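Local coordinates for protein phist (Plasmodium falciparum, PDB 4JLE) that binds the virulence factor PfEMP1, probably through this PHIST domain and the ATS region of PfEMP1, and comigrates with it to knobs on the infected erythrocyte, at residues K17-E22 with I43-H48. Residues are numbered along the deposited sequence; the frame is centred on the assembly and turned at random.
Sequences KKYTAE and IFSYVH. With ACT (acetate ion), chain H.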
loop_
_atom_site.group_PDB
_atom_site.type_symbol
_atom_site.label_atom_id
_atom_site.label_comp_id
_atom_site.label_asym_id
_atom_site.label_seq_id
_atom_site.Cartn_x
_atom_site.Cartn_y
_atom_site.Cartn_z
ATOM N N LYS B 17 18.440 15.314 -5.327
ATOM C CA LYS B 17 17.420 16.372 -5.133
ATOM C C LYS B 17 16.975 17.030 -6.466
ATOM O O LYS B 17 17.806 17.464 -7.254
ATOM C CB LYS B 17 17.910 17.450 -4.152
ATOM C CG LYS B 17 16.782 18.028 -3.324
ATOM C CD LYS B 17 17.157 19.352 -2.657
ATOM C CE LYS B 17 16.646 19.462 -1.227
ATOM N NZ LYS B 17 15.153 19.434 -1.118
ATOM N N LYS B 18 15.655 17.018 -6.719
ATOM C CA LYS B 18 14.951 17.562 -7.896
ATOM C C LYS B 18 14.144 18.796 -7.529
ATOM O O LYS B 18 13.858 19.624 -8.396
ATOM C CB LYS B 18 13.983 16.501 -8.472
ATOM C CG LYS B 18 14.620 15.475 -9.395
ATOM C CD LYS B 18 13.697 14.300 -9.629
ATOM C CE LYS B 18 13.649 13.919 -11.087
ATOM N NZ LYS B 18 12.948 12.622 -11.285
ATOM N N TYR B 19 13.705 18.877 -6.256
ATOM C CA TYR B 19 12.869 19.976 -5.751
ATOM C C TYR B 19 13.336 20.455 -4.412
ATOM O O TYR B 19 13.838 19.664 -3.624
ATOM C CB TYR B 19 11.380 19.562 -5.597
ATOM C CG TYR B 19 10.941 18.387 -6.438
ATOM C CD1 TYR B 19 10.585 18.557 -7.768
ATOM C CD2 TYR B 19 10.867 17.106 -5.897
ATOM C CE1 TYR B 19 10.195 17.475 -8.556
ATOM C CE2 TYR B 19 10.473 16.014 -6.673
ATOM C CZ TYR B 19 10.152 16.204 -8.010
ATOM O OH TYR B 19 9.793 15.150 -8.817
ATOM N N THR B 20 13.103 21.733 -4.119
ATOM C CA THR B 20 13.367 22.340 -2.814
ATOM C C THR B 20 12.002 22.749 -2.222
ATOM O O THR B 20 11.012 22.763 -2.959
ATOM C CB THR B 20 14.352 23.508 -2.940
ATOM O OG1 THR B 20 13.671 24.659 -3.435
ATOM C CG2 THR B 20 15.541 23.179 -3.828
ATOM N N ALA B 21 11.936 23.087 -0.917
ATOM C CA ALA B 21 10.678 23.540 -0.311
ATOM C C ALA B 21 10.342 24.963 -0.784
ATOM O O ALA B 21 9.169 25.272 -1.041
ATOM C CB ALA B 21 10.776 23.499 1.203
ATOM N N GLU B 22 11.403 25.795 -0.947
ATOM C CA GLU B 22 11.362 27.185 -1.382
ATOM C C GLU B 22 10.792 27.281 -2.793
ATOM O O GLU B 22 9.913 28.105 -3.016
ATOM C CB GLU B 22 12.767 27.812 -1.316
ATOM C CG GLU B 22 12.784 29.301 -1.007
ATOM C CD GLU B 22 14.101 29.771 -0.423
ATOM O OE1 GLU B 22 14.971 30.215 -1.207
ATOM O OE2 GLU B 22 14.280 29.653 0.813
ATOM N N ILE B 43 4.843 19.706 -8.073
ATOM C CA ILE B 43 4.307 19.964 -6.734
ATOM C C ILE B 43 3.716 18.672 -6.134
ATOM O O ILE B 43 3.956 18.396 -4.961
ATOM C CB ILE B 43 3.271 21.152 -6.729
ATOM C CG1 ILE B 43 3.960 22.505 -7.024
ATOM C CG2 ILE B 43 2.529 21.258 -5.379
ATOM C CD1 ILE B 43 2.994 23.635 -7.456
ATOM N N PHE B 44 2.981 17.881 -6.932
ATOM C CA PHE B 44 2.378 16.669 -6.405
ATOM C C PHE B 44 3.444 15.628 -6.077
ATOM O O PHE B 44 3.278 14.923 -5.089
ATOM C CB PHE B 44 1.288 16.106 -7.337
ATOM C CG PHE B 44 -0.054 16.811 -7.208
ATOM C CD1 PHE B 44 -0.659 16.980 -5.960
ATOM C CD2 PHE B 44 -0.740 17.258 -8.339
ATOM C CE1 PHE B 44 -1.903 17.625 -5.845
ATOM C CE2 PHE B 44 -1.991 17.873 -8.224
ATOM C CZ PHE B 44 -2.556 18.066 -6.977
ATOM N N SER B 45 4.562 15.569 -6.866
ATOM C CA SER B 45 5.684 14.652 -6.601
ATOM C C SER B 45 6.339 15.004 -5.272
ATOM O O SER B 45 6.574 14.124 -4.458
ATOM C CB SER B 45 6.713 14.709 -7.721
ATOM O OG SER B 45 6.206 14.101 -8.895
ATOM N N TYR B 46 6.597 16.298 -5.038
ATOM C CA TYR B 46 7.176 16.780 -3.785
ATOM C C TYR B 46 6.268 16.473 -2.595
ATOM O O TYR B 46 6.763 16.140 -1.530
ATOM C CB TYR B 46 7.430 18.293 -3.862
ATOM C CG TYR B 46 7.877 18.903 -2.551
ATOM C CD1 TYR B 46 9.226 18.970 -2.216
ATOM C CD2 TYR B 46 6.952 19.447 -1.658
ATOM C CE1 TYR B 46 9.646 19.516 -1.004
ATOM C CE2 TYR B 46 7.360 19.996 -0.438
ATOM C CZ TYR B 46 8.713 20.047 -0.126
ATOM O OH TYR B 46 9.139 20.630 1.045
ATOM N N VAL B 47 4.959 16.666 -2.761
ATOM C CA VAL B 47 3.950 16.474 -1.712
ATOM C C VAL B 47 3.798 14.972 -1.421
ATOM O O VAL B 47 3.802 14.610 -0.252
ATOM C CB VAL B 47 2.599 17.170 -2.074
ATOM C CG1 VAL B 47 1.430 16.653 -1.229
ATOM C CG2 VAL B 47 2.734 18.682 -1.936
ATOM N N HIS B 48 3.698 14.119 -2.477
ATOM C CA HIS B 48 3.636 12.671 -2.339
ATOM C C HIS B 48 4.836 12.213 -1.495
ATOM O O HIS B 48 4.661 11.502 -0.501
ATOM C CB HIS B 48 3.629 11.951 -3.718
ATOM C CG HIS B 48 2.396 12.128 -4.576
ATOM N ND1 HIS B 48 1.141 12.423 -4.026
ATOM C CD2 HIS B 48 2.268 12.055 -5.931
ATOM C CE1 HIS B 48 0.307 12.523 -5.059
ATOM N NE2 HIS B 48 0.934 12.307 -6.228
HETATM C C ACT H . 14.101 14.847 -4.759
HETATM O O ACT H . 14.915 14.324 -3.965
HETATM O OXT ACT H . 13.862 16.081 -4.797
HETATM C CH3 ACT H . 13.356 13.905 -5.747
#
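Tyr19 and Tyr46 mark the closest passage of the two backbones, their CA atoms 6.8 Å apart, where the irregular loop of 17-20 runs past the regular helix of 43-48 and then turns into a helix at Ala21. Thr20 is the N-cap of that helix, its OG1 accepting from Glu23 N. With no hydrogen bond linking the segments and 237 Å² buried in total, the contact rests on van der Waals packing, each tyrosine against the opposite segment. The Tyr19 ring is held between Lys18 CB, 3.7 Å above its plane and over its centre, and Tyr46 N over the opposite face; its phenol OH ends 3.3 Å from Ser45 CB. Ser45 OG, beside its own backbone N (chi1 -71°), bonds instead to Asn41 O one turn earlier. The two phenols run in nearly opposite directions, Tyr19 OH to Ser45 and Tyr46 OH to Ala21. The Tyr46 ring, swung away from its backbone N and along the loop by a chi1 of 173°, lies oblique to Thr20 O, with CD1 4.1 Å from Tyr19 CB and the hydroxyl 3.3 Å from Ala21 CB. On the loop itself, Lys17 NZ folds back to a lone pair of Tyr19 O at 2.8 Å. An acetate, probably from the crystallisation liquor, takes two backbone N-H groups on OXT, nearly straight from Lys18 N (2.8 Å, 170°) and longer from Tyr19 N. Both tyrosines also touch Ile24, joining the short helix 21-28 to helix 37-72, first of the PHIST three-helix bundle (37-72, 77-110, 117-163), whose Phe44 meets Phe107 and Phe120 of the second subunit edge-to-face.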